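Local coordinates for protein alpha-galactosidase (Thermus thermophilus, PDB 6LCJ) that probably hydrolyses terminal alpha-linked galactose residues from oligosaccharides, as a hexameric thermostable enzyme, at residues Ala11-Ala17 and Glu33-Pro39; Pro236-Asp242 and Arg270-Leu275; Thr387-Leu391 and Arg460-Phe466; Pro401-Phe406 and Gln421-Ala425. One frame throughout, in Å; residues are numbered along the deposited sequence.

In the fold
Contact 1 lies far out, in an antiparallel sheet whose charged and aromatic face meets another subunit; its centre is about 43 Å from that of contact 2. Contact 2, buried except at its salt-bridged end, starts a small sheet in an excursion from the barrel. The chain between its segments, in a second subunit, supplies residues that meet contact 1. Contacts 3 and 4 are both buried, about 14 Å apart between centres, and touch where T387 and L388 meet L424. Backbone pairing dominates contacts 1 and 2, whereas in contact 3 an arginine reaches one carbonyl and a histidine pairs with a tyrosine, and in contact 4 one glutamine serves two carbonyls, all beside packed apolar groups.

Contact 1 of 4, residues Ala11-Ala17 and Glu33-Pro39; sequences AEVFLRA and EVRVFPP
V13 and V36 both direct CG1 anti to the backbone N (chi1 -177° and 177°), and these two methyls meet at 3.9 Å, CG1 to CG1. F37 differs: at -56° its CG stands beside its own N, anti to the carbonyl carbon, which brings the ring edge, at CD2, to 3.4 Å from F14 O. That carbonyl also accepts the F37 N-H, with N to O 2.9 Å. Further along, R16 and R35 form an antiparallel hydrogen-bonded pair, R16 N giving to R35 O at 2.7 Å and R35 N to R16 O at 3.0 Å. P39, having no N-H, cannot extend the pairing, and instead rests its CG 3.9 Å from V13 CG2.

The sheet is thus two-sided. Branched and small residues suit the face of L15, A17, V34 and V36, where A17 CB fits against V34 CG1. On the face of R16, R35, F14 and F37, R35 stays extended and makes a side-on salt bridge with E33, NE and NH2 both meeting OE2, NE at 3.1 Å, roughly in the guanidinium plane; E33 OE1 pairs with R125. R35 NH2 also reaches D256 O of a second subunit, and F14 makes a cation-pi contact with R249 of that subunit; long side chains are well placed for such an interface. Strand 33-37 runs between 12-17 and 122-126, strand 2-7 flanks 12-17, and V34 and V36 pack on strands 102-108 and 132-137 of the second sheet of this beta-sandwich.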
# COMPACT_ATOMS: atom_id res chain seq x y z
N ALA E 11 -9.48 -41.60 28.82
CA ALA E 11 -9.84 -40.20 28.88
C ALA E 11 -11.20 -39.98 28.23
O ALA E 11 -11.65 -40.78 27.40
CB ALA E 11 -8.79 -39.31 28.19
N GLU E 12 -11.84 -38.89 28.63
CA GLU E 12 -13.12 -38.46 28.07
C GLU E 12 -12.86 -37.48 26.93
O GLU E 12 -12.29 -36.41 27.14
CB GLU E 12 -13.97 -37.81 29.16
CG GLU E 12 -15.36 -37.40 28.74
CD GLU E 12 -16.10 -36.69 29.86
OE1 GLU E 12 -15.45 -35.91 30.61
OE2 GLU E 12 -17.32 -36.91 30.00
N VAL E 13 -13.26 -37.85 25.71
CA VAL E 13 -12.96 -37.05 24.53
C VAL E 13 -14.26 -36.57 23.91
O VAL E 13 -15.19 -37.36 23.72
CB VAL E 13 -12.12 -37.85 23.51
CG1 VAL E 13 -11.77 -36.97 22.32
CG2 VAL E 13 -10.86 -38.40 24.18
N PHE E 14 -14.33 -35.28 23.62
CA PHE E 14 -15.51 -34.70 23.00
C PHE E 14 -15.25 -34.52 21.52
O PHE E 14 -14.12 -34.20 21.11
CB PHE E 14 -15.86 -33.36 23.66
CG PHE E 14 -16.23 -33.49 25.11
CD1 PHE E 14 -17.45 -34.04 25.48
CD2 PHE E 14 -15.34 -33.12 26.11
CE1 PHE E 14 -17.78 -34.18 26.81
CE2 PHE E 14 -15.67 -33.26 27.44
CZ PHE E 14 -16.90 -33.79 27.79
N LEU E 15 -16.28 -34.73 20.71
CA LEU E 15 -16.09 -34.62 19.27
C LEU E 15 -17.41 -34.33 18.59
O LEU E 15 -18.49 -34.52 19.14
CB LEU E 15 -15.49 -35.88 18.65
CG LEU E 15 -16.50 -37.02 18.62
CD1 LEU E 15 -16.42 -37.85 17.37
CD2 LEU E 15 -16.20 -37.83 19.79
N ARG E 16 -17.29 -33.89 17.35
CA ARG E 16 -18.43 -33.61 16.50
C ARG E 16 -18.26 -34.39 15.21
O ARG E 16 -17.32 -34.15 14.45
CB ARG E 16 -18.54 -32.12 16.22
CG ARG E 16 -19.96 -31.68 16.03
CD ARG E 16 -20.01 -30.22 15.78
NE ARG E 16 -21.27 -29.87 15.16
CZ ARG E 16 -21.83 -28.67 15.27
NH1 ARG E 16 -21.24 -27.72 15.98
NH2 ARG E 16 -22.99 -28.44 14.66
N ALA E 17 -19.15 -35.35 14.98
CA ALA E 17 -19.11 -36.17 13.79
C ALA E 17 -20.53 -36.62 13.48
O ALA E 17 -21.43 -36.49 14.32
CB ALA E 17 -18.16 -37.36 13.96
N GLU E 33 -16.73 -33.26 7.54
CA GLU E 33 -15.93 -32.53 8.51
C GLU E 33 -16.15 -33.12 9.89
O GLU E 33 -17.29 -33.39 10.27
CB GLU E 33 -16.25 -31.04 8.51
CG GLU E 33 -15.21 -30.26 9.31
CD GLU E 33 -15.44 -28.77 9.29
OE1 GLU E 33 -15.69 -28.21 8.20
OE2 GLU E 33 -15.37 -28.18 10.39
N VAL E 34 -15.06 -33.32 10.63
CA VAL E 34 -15.14 -33.85 11.98
C VAL E 34 -14.27 -32.98 12.88
O VAL E 34 -13.26 -32.42 12.44
CB VAL E 34 -14.73 -35.34 12.07
CG1 VAL E 34 -15.65 -36.20 11.21
CG2 VAL E 34 -13.27 -35.53 11.68
N ARG E 35 -14.69 -32.85 14.13
CA ARG E 35 -13.99 -32.02 15.10
C ARG E 35 -13.75 -32.85 16.34
O ARG E 35 -14.69 -33.42 16.89
CB ARG E 35 -14.79 -30.76 15.43
CG ARG E 35 -15.07 -29.91 14.22
CD ARG E 35 -15.29 -28.46 14.59
NE ARG E 35 -15.42 -27.64 13.40
CZ ARG E 35 -15.84 -26.39 13.38
NH1 ARG E 35 -16.20 -25.80 14.51
NH2 ARG E 35 -15.91 -25.73 12.23
N VAL E 36 -12.50 -32.94 16.77
CA VAL E 36 -12.11 -33.70 17.94
C VAL E 36 -11.40 -32.75 18.89
O VAL E 36 -10.51 -32.01 18.46
CB VAL E 36 -11.21 -34.89 17.57
CG1 VAL E 36 -10.75 -35.62 18.82
CG2 VAL E 36 -11.92 -35.84 16.62
N PHE E 37 -11.81 -32.75 20.16
CA PHE E 37 -11.20 -31.83 21.11
C PHE E 37 -10.35 -32.60 22.10
O PHE E 37 -10.85 -33.56 22.70
CB PHE E 37 -12.25 -31.00 21.85
CG PHE E 37 -13.16 -30.24 20.93
CD1 PHE E 37 -12.88 -28.92 20.60
CD2 PHE E 37 -14.26 -30.86 20.36
CE1 PHE E 37 -13.71 -28.24 19.72
CE2 PHE E 37 -15.09 -30.19 19.49
CZ PHE E 37 -14.81 -28.87 19.17
N PRO E 38 -9.09 -32.24 22.27
CA PRO E 38 -8.24 -32.94 23.20
C PRO E 38 -8.72 -32.75 24.62
O PRO E 38 -9.18 -31.65 25.00
CB PRO E 38 -6.86 -32.30 22.99
CG PRO E 38 -7.16 -30.96 22.44
CD PRO E 38 -8.38 -31.15 21.58
N PRO E 39 -8.66 -33.78 25.42
CA PRO E 39 -8.96 -33.64 26.85
C PRO E 39 -7.72 -33.25 27.63
O PRO E 39 -7.59 -33.59 28.81
CB PRO E 39 -9.46 -35.03 27.23
CG PRO E 39 -8.67 -35.94 26.32
CD PRO E 39 -8.41 -35.18 25.04

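Contact 2 of 4, residues Pro236-Asp242 and Arg270-Leu275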
# COMPACT_ATOMS: atom_id res chain seq x y z
N PRO E 236 6.25 -39.55 -15.35
CA PRO E 236 5.34 -39.72 -16.49
C PRO E 236 4.35 -38.57 -16.72
O PRO E 236 3.97 -38.35 -17.88
CB PRO E 236 4.61 -41.04 -16.16
CG PRO E 236 4.81 -41.24 -14.70
CD PRO E 236 6.11 -40.61 -14.34
N PHE E 237 3.94 -37.83 -15.69
CA PHE E 237 2.95 -36.78 -15.85
C PHE E 237 3.55 -35.38 -15.83
O PHE E 237 2.81 -34.40 -15.64
CB PHE E 237 1.88 -36.90 -14.78
CG PHE E 237 1.15 -38.19 -14.82
CD1 PHE E 237 0.06 -38.36 -15.66
CD2 PHE E 237 1.55 -39.24 -14.02
CE1 PHE E 237 -0.62 -39.57 -15.69
CE2 PHE E 237 0.89 -40.43 -14.06
CZ PHE E 237 -0.20 -40.60 -14.88
N LEU E 238 4.85 -35.26 -16.07
CA LEU E 238 5.55 -33.99 -15.99
C LEU E 238 6.04 -33.61 -17.38
O LEU E 238 6.49 -34.46 -18.15
CB LEU E 238 6.73 -34.10 -15.03
CG LEU E 238 7.13 -32.87 -14.22
CD1 LEU E 238 6.06 -32.51 -13.24
CD2 LEU E 238 8.41 -33.19 -13.51
N VAL E 239 5.97 -32.32 -17.68
CA VAL E 239 6.32 -31.82 -19.01
C VAL E 239 6.77 -30.37 -18.86
O VAL E 239 6.41 -29.69 -17.90
CB VAL E 239 5.11 -31.99 -19.95
CG1 VAL E 239 4.05 -30.94 -19.66
CG2 VAL E 239 5.53 -31.97 -21.37
N THR E 240 7.61 -29.91 -19.78
CA THR E 240 8.01 -28.51 -19.80
C THR E 240 7.52 -27.84 -21.09
O THR E 240 7.05 -28.50 -22.02
CB THR E 240 9.53 -28.34 -19.69
OG1 THR E 240 10.17 -29.03 -20.77
CG2 THR E 240 10.04 -28.90 -18.38
N ALA E 241 7.64 -26.51 -21.14
CA ALA E 241 7.25 -25.79 -22.35
C ALA E 241 8.04 -26.26 -23.57
O ALA E 241 7.50 -26.33 -24.67
CB ALA E 241 7.40 -24.29 -22.16
N ASP E 242 9.32 -26.62 -23.37
CA ASP E 242 10.17 -27.12 -24.45
C ASP E 242 9.83 -28.53 -24.90
O ASP E 242 10.37 -28.99 -25.92
CB ASP E 242 11.64 -27.13 -24.03
CG ASP E 242 12.06 -25.84 -23.40
OD1 ASP E 242 12.62 -25.88 -22.27
OD2 ASP E 242 11.84 -24.78 -24.04
N ARG E 270 13.84 -24.85 -15.37
CA ARG E 270 12.70 -24.39 -16.14
C ARG E 270 11.39 -24.64 -15.40
O ARG E 270 11.30 -25.53 -14.54
CB ARG E 270 12.64 -25.07 -17.50
CG ARG E 270 12.90 -26.55 -17.43
CD ARG E 270 12.99 -27.11 -18.81
NE ARG E 270 13.75 -26.23 -19.69
CZ ARG E 270 14.90 -26.58 -20.24
NH1 ARG E 270 15.41 -27.78 -19.99
NH2 ARG E 270 15.54 -25.73 -21.03
N PRO E 271 10.35 -23.86 -15.71
CA PRO E 271 9.02 -24.12 -15.14
C PRO E 271 8.48 -25.47 -15.57
O PRO E 271 8.66 -25.91 -16.70
CB PRO E 271 8.17 -22.98 -15.71
CG PRO E 271 9.14 -21.91 -16.03
CD PRO E 271 10.36 -22.63 -16.50
N LEU E 272 7.78 -26.11 -14.64
CA LEU E 272 7.21 -27.43 -14.84
C LEU E 272 5.70 -27.33 -15.01
O LEU E 272 5.04 -26.48 -14.41
CB LEU E 272 7.52 -28.35 -13.66
CG LEU E 272 8.99 -28.46 -13.26
CD1 LEU E 272 9.10 -29.37 -12.05
CD2 LEU E 272 9.81 -28.97 -14.43
N TYR E 273 5.17 -28.22 -15.83
CA TYR E 273 3.76 -28.31 -16.10
C TYR E 273 3.39 -29.77 -15.99
O TYR E 273 4.25 -30.65 -15.98
CB TYR E 273 3.41 -27.73 -17.48
CG TYR E 273 3.80 -26.28 -17.60
CD1 TYR E 273 3.10 -25.30 -16.91
CD2 TYR E 273 4.89 -25.90 -18.35
CE1 TYR E 273 3.45 -23.99 -16.99
CE2 TYR E 273 5.25 -24.57 -18.44
CZ TYR E 273 4.53 -23.62 -17.76
OH TYR E 273 4.88 -22.29 -17.84
N ALA E 274 2.09 -30.04 -15.90
CA ALA E 274 1.59 -31.37 -15.64
C ALA E 274 0.75 -31.83 -16.82
O ALA E 274 0.13 -31.02 -17.51
CB ALA E 274 0.76 -31.40 -14.35
N LEU E 275 0.74 -33.14 -17.04
CA LEU E 275 -0.25 -33.75 -17.92
C LEU E 275 -1.47 -34.11 -17.09
O LEU E 275 -1.35 -34.47 -15.91
CB LEU E 275 0.33 -34.99 -18.61
CG LEU E 275 1.55 -34.72 -19.48
CD1 LEU E 275 2.17 -36.03 -19.93
CD2 LEU E 275 1.21 -33.83 -20.68
O HOH W 1 8.79 -24.46 -19.12
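V239 pushes CG1 into the hollow between Y273 and L275, 3.9 Å from Y273 CB and 4.2 Å from L275 CD2. Its branched, compact shape suits a gap bounded by the CB and carbonyl of Y273 on one side and L275 CD2 on the other. L275 is in turn a bump for the first segment: its CD1 comes up to P236 O at 3.6 Å, while helix 280-296 closes over it through V282 and W285. The ring of Y273 lies with one edge toward A241 N, and F246 packs against it from helix 244-248. L238 and L272 slant past each other and touch only by their ends, CD2 to CD1 at 4.1 Å.

Strands 238-240 and 270-274 are antiparallel but strongly twisted, at 133° between their directions. With 263-267 they make a three-stranded sheet in the long excursion that follows barrel strand 229-234 and precedes helix 280-296, an elaboration of the TIM barrel. V239 and Y273 exchange both backbone bonds, and L275 N adds one to F237 O at 2.8 Å.

Toward the open end, T240 rests CG2 against the outside of the bend in R270, 3.5 Å from its CD. That bend comes at chi3, 42°, and swings the guanidinium so that D242 OD1 sits over one face of it, 2.8 Å from NE. The salt bridge therefore lacks the flat side-by-side form, carboxylate and guanidinium being 87° apart. One water bridges the strands here, accepting from A241 N and donating to P271 O.

Contact 3 of 4, residues Thr387-Leu391 and Arg460-Phe466; sequences TLHRL and RLGPYRF
R460 reaches L388 with one terminal nitrogen: NH2 donates to L388 O at 3.1 Å, the oxygen lying at the edge of the guanidinium, close to its plane. L391 CD1 and F466 CZ share one face of that group, and the same CD1 meets F466 CZ at 3.8 Å. L388 CD2 approaches the ring obliquely, 3.7 Å from F466 CE1, so two leucines and a phenylalanine form an apolar bed under one face of the planar cation, L388 at its margin. Beyond them H389 NE2 and Y464 OH are hydrogen-bonded at 3.1 Å, the tyrosine ring receiving the nitrogen at its edge while the two ring planes stand 58° apart.

A second layer fixes these groups. R460 NH2 also donates to P463 O at 2.9 Å, and NE gives a longer bond to G462 O; with its chain extended from CG to NE, the arginine thereby ties down its own turn, its CG lying over a face of F466. H389 ND1 gives to R385 O, one helical turn back, which fixes the imidazole's rotation. F427 and Y475 pack round F466.

L388 lies near the C-terminal end of helix 380-388, and its carbonyl is served by a side chain from afar. The second segment is the tight turn joining strands 458-462 and 465-468, a C-terminal antiparallel beta-hairpin packed on a helix of the TIM-barrel domain.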
# COMPACT_ATOMS: atom_id res chain seq x y z
N THR E 387 11.38 -39.00 6.92
CA THR E 387 11.36 -40.46 6.97
C THR E 387 11.08 -40.96 8.38
O THR E 387 10.23 -41.83 8.59
CB THR E 387 12.69 -41.00 6.46
OG1 THR E 387 12.84 -40.66 5.09
CG2 THR E 387 12.77 -42.52 6.64
N LEU E 388 11.79 -40.41 9.37
CA LEU E 388 11.59 -40.84 10.74
C LEU E 388 10.14 -40.75 11.19
O LEU E 388 9.71 -41.52 12.06
CB LEU E 388 12.47 -40.02 11.68
CG LEU E 388 13.92 -40.49 11.78
CD1 LEU E 388 14.82 -39.39 12.33
CD2 LEU E 388 14.00 -41.75 12.62
N HIS E 389 9.35 -39.84 10.61
CA HIS E 389 7.96 -39.68 11.02
C HIS E 389 6.99 -40.41 10.11
O HIS E 389 5.78 -40.23 10.23
CB HIS E 389 7.58 -38.21 11.10
CG HIS E 389 8.36 -37.44 12.11
ND1 HIS E 389 9.63 -36.95 11.86
CD2 HIS E 389 8.07 -37.09 13.38
CE1 HIS E 389 10.08 -36.32 12.93
NE2 HIS E 389 9.15 -36.39 13.86
N ARG E 390 7.50 -41.23 9.19
CA ARG E 390 6.64 -42.01 8.32
C ARG E 390 6.94 -43.50 8.39
O ARG E 390 6.47 -44.25 7.52
CB ARG E 390 6.76 -41.48 6.88
CG ARG E 390 6.02 -40.17 6.68
CD ARG E 390 6.27 -39.59 5.30
NE ARG E 390 5.30 -38.55 4.97
CZ ARG E 390 5.56 -37.55 4.14
NH1 ARG E 390 6.76 -37.46 3.57
NH2 ARG E 390 4.63 -36.64 3.87
N LEU E 391 7.69 -43.95 9.40
CA LEU E 391 8.07 -45.36 9.45
C LEU E 391 6.89 -46.27 9.76
O LEU E 391 6.92 -47.45 9.39
CB LEU E 391 9.19 -45.57 10.47
CG LEU E 391 10.52 -44.92 10.09
CD1 LEU E 391 11.50 -45.01 11.22
CD2 LEU E 391 11.09 -45.58 8.85
N ARG E 460 13.11 -50.49 17.66
CA ARG E 460 12.83 -49.12 18.07
C ARG E 460 12.63 -49.05 19.57
O ARG E 460 11.80 -49.76 20.13
CB ARG E 460 11.61 -48.55 17.35
CG ARG E 460 11.76 -47.08 16.98
CD ARG E 460 10.56 -46.55 16.22
NE ARG E 460 10.71 -45.14 15.90
CZ ARG E 460 10.14 -44.56 14.84
NH1 ARG E 460 9.38 -45.29 14.03
NH2 ARG E 460 10.33 -43.27 14.60
N LEU E 461 13.40 -48.18 20.22
CA LEU E 461 13.28 -47.97 21.66
C LEU E 461 12.43 -46.77 22.00
O LEU E 461 11.86 -46.72 23.10
CB LEU E 461 14.67 -47.80 22.27
CG LEU E 461 15.65 -48.88 21.81
CD1 LEU E 461 17.07 -48.57 22.22
CD2 LEU E 461 15.21 -50.25 22.32
N GLY E 462 12.33 -45.82 21.09
CA GLY E 462 11.52 -44.64 21.26
C GLY E 462 11.35 -43.96 19.92
O GLY E 462 11.82 -44.45 18.89
N PRO E 463 10.68 -42.81 19.91
CA PRO E 463 10.45 -42.09 18.64
C PRO E 463 11.73 -41.79 17.85
O PRO E 463 11.69 -41.78 16.62
CB PRO E 463 9.76 -40.80 19.09
CG PRO E 463 9.08 -41.18 20.39
CD PRO E 463 9.99 -42.17 21.05
N TYR E 464 12.86 -41.56 18.52
CA TYR E 464 14.09 -41.19 17.84
C TYR E 464 15.27 -42.05 18.27
O TYR E 464 16.42 -41.71 18.00
CB TYR E 464 14.39 -39.71 18.05
CG TYR E 464 13.17 -38.88 17.75
CD1 TYR E 464 12.65 -38.83 16.45
CD2 TYR E 464 12.51 -38.19 18.75
CE1 TYR E 464 11.51 -38.10 16.16
CE2 TYR E 464 11.37 -37.44 18.47
CZ TYR E 464 10.87 -37.40 17.18
OH TYR E 464 9.74 -36.66 16.90
N ARG E 465 15.00 -43.17 18.93
CA ARG E 465 16.05 -44.04 19.43
C ARG E 465 15.84 -45.43 18.88
O ARG E 465 14.78 -46.03 19.07
CB ARG E 465 16.07 -44.06 20.96
CG ARG E 465 15.84 -42.69 21.61
CD ARG E 465 16.64 -42.54 22.90
NE ARG E 465 16.94 -43.83 23.53
CZ ARG E 465 16.06 -44.57 24.21
NH1 ARG E 465 14.81 -44.15 24.34
NH2 ARG E 465 16.44 -45.74 24.73
N PHE E 466 16.83 -45.94 18.18
CA PHE E 466 16.81 -47.30 17.68
C PHE E 466 17.99 -48.06 18.27
O PHE E 466 18.97 -47.46 18.72
CB PHE E 466 16.86 -47.34 16.15
CG PHE E 466 15.73 -46.61 15.49
CD1 PHE E 466 15.65 -45.22 15.54
CD2 PHE E 466 14.73 -47.30 14.84
CE1 PHE E 466 14.61 -44.55 14.96
CE2 PHE E 466 13.69 -46.63 14.24
CZ PHE E 466 13.62 -45.25 14.31

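Contact 4 of 4, residues Pro401-Phe406 and Gln421-Ala425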
# COMPACT_ATOMS: atom_id res chain seq x y z
N PRO E 401 13.93 -45.05 2.46
CA PRO E 401 14.48 -43.85 3.11
C PRO E 401 15.44 -43.08 2.22
O PRO E 401 16.01 -42.08 2.68
CB PRO E 401 15.22 -44.44 4.33
CG PRO E 401 15.75 -45.75 3.81
CD PRO E 401 14.78 -46.23 2.68
N ASP E 402 15.59 -43.54 0.97
CA ASP E 402 16.54 -43.08 -0.05
C ASP E 402 17.91 -43.72 0.19
O ASP E 402 18.08 -44.50 1.13
CB ASP E 402 16.61 -41.55 -0.13
CG ASP E 402 16.83 -41.08 -1.54
OD1 ASP E 402 17.11 -41.95 -2.39
OD2 ASP E 402 16.74 -39.86 -1.81
N VAL E 403 18.88 -43.43 -0.68
CA VAL E 403 20.10 -44.25 -0.73
C VAL E 403 20.99 -44.05 0.50
O VAL E 403 20.83 -43.10 1.27
CB VAL E 403 20.89 -43.98 -2.02
CG1 VAL E 403 19.99 -44.08 -3.22
CG2 VAL E 403 21.57 -42.61 -1.95
N VAL E 404 21.93 -44.98 0.67
CA VAL E 404 22.93 -44.94 1.73
C VAL E 404 24.26 -44.61 1.09
O VAL E 404 24.62 -45.21 0.07
CB VAL E 404 23.00 -46.29 2.48
CG1 VAL E 404 23.89 -46.18 3.70
CG2 VAL E 404 21.62 -46.76 2.85
N TYR E 405 24.99 -43.68 1.68
CA TYR E 405 26.34 -43.41 1.23
C TYR E 405 27.32 -44.26 2.03
O TYR E 405 27.15 -44.45 3.24
CB TYR E 405 26.70 -41.93 1.38
CG TYR E 405 25.90 -41.00 0.49
CD1 TYR E 405 26.32 -40.70 -0.79
CD2 TYR E 405 24.72 -40.43 0.95
CE1 TYR E 405 25.57 -39.84 -1.61
CE2 TYR E 405 23.97 -39.57 0.16
CZ TYR E 405 24.39 -39.28 -1.11
OH TYR E 405 23.65 -38.42 -1.88
N PHE E 406 28.33 -44.78 1.33
CA PHE E 406 29.52 -45.34 1.95
C PHE E 406 30.79 -44.64 1.53
O PHE E 406 31.75 -44.60 2.29
CB PHE E 406 29.64 -46.84 1.62
CG PHE E 406 28.52 -47.66 2.16
CD1 PHE E 406 27.36 -47.83 1.41
CD2 PHE E 406 28.61 -48.23 3.42
CE1 PHE E 406 26.31 -48.56 1.91
CE2 PHE E 406 27.58 -48.97 3.92
CZ PHE E 406 26.42 -49.15 3.17
N GLN E 421 21.78 -42.62 8.28
CA GLN E 421 21.08 -43.08 7.09
C GLN E 421 21.16 -44.60 6.96
O GLN E 421 20.16 -45.26 6.69
CB GLN E 421 21.65 -42.36 5.86
CG GLN E 421 20.99 -42.68 4.50
CD GLN E 421 19.52 -42.31 4.44
OE1 GLN E 421 18.97 -41.74 5.38
NE2 GLN E 421 18.88 -42.64 3.31
N GLU E 422 22.34 -45.17 7.17
CA GLU E 422 22.48 -46.62 7.07
C GLU E 422 21.55 -47.35 8.03
O GLU E 422 20.96 -48.38 7.67
CB GLU E 422 23.93 -47.02 7.33
CG GLU E 422 24.24 -48.43 6.94
CD GLU E 422 25.51 -48.92 7.58
OE1 GLU E 422 26.59 -48.65 7.02
OE2 GLU E 422 25.44 -49.58 8.65
N ALA E 423 21.38 -46.83 9.25
CA ALA E 423 20.53 -47.48 10.24
C ALA E 423 19.07 -47.52 9.79
O ALA E 423 18.37 -48.51 10.03
CB ALA E 423 20.66 -46.78 11.59
N LEU E 424 18.59 -46.45 9.15
CA LEU E 424 17.21 -46.45 8.66
C LEU E 424 17.01 -47.44 7.51
O LEU E 424 15.91 -47.99 7.37
CB LEU E 424 16.80 -45.04 8.23
CG LEU E 424 16.50 -44.05 9.36
CD1 LEU E 424 15.68 -42.90 8.83
CD2 LEU E 424 15.80 -44.72 10.53
N ALA E 425 18.03 -47.67 6.68
CA ALA E 425 17.93 -48.75 5.69
C ALA E 425 17.81 -50.11 6.36
O ALA E 425 17.02 -50.96 5.93
CB ALA E 425 19.14 -48.72 4.75
O HOH W 2 16.17 -40.88 5.54
O HOH W 3 27.09 -46.03 6.07
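Q421 drives its amide into the curve of P401-V403, the tightest part of this contact. NE2 donates to P401 O at 3.0 Å along a nearly straight line (170°) and to V403 O at 2.9 Å with a more bent bond. Both carbonyls are met from well above their planes, which lets one nitrogen serve a peptide chain that bends around it. The side chain leaves the helix with CG anti to the backbone N and then kinks at chi2 (61°), so the amide turns into the loop. A glutamine suits the spot: it is long enough to arrive and has two N-H groups for buried carbonyls. Water 2 joins its other end, OE1, to P401 O.

Apolar packing continues the dense side. V404 sets its two methyls against one side of the helix, CG1 at 3.7 Å from E422 CB and CG2 at 3.7 Å from A425 CB, where a small alanine lets the valine come close. P401, rigid and compact, lies over the next turn, CB to L424 CB 4.3 Å.

Toward E422 things become looser and wetter. Its carboxylate, only partly buried, brings OE1 3.3 Å from F406 CE2, and water 3 links OE1 with Y405 O. R447 lies beyond as a long, weak ion pair, which would nevertheless favour the charged form.

This is the beta-alpha-beta unit of a TIM barrel: strand 398-400 ends, its loop runs past strand 431-433, with V404 paired to A432, and helix 415-428 packs back on that loop.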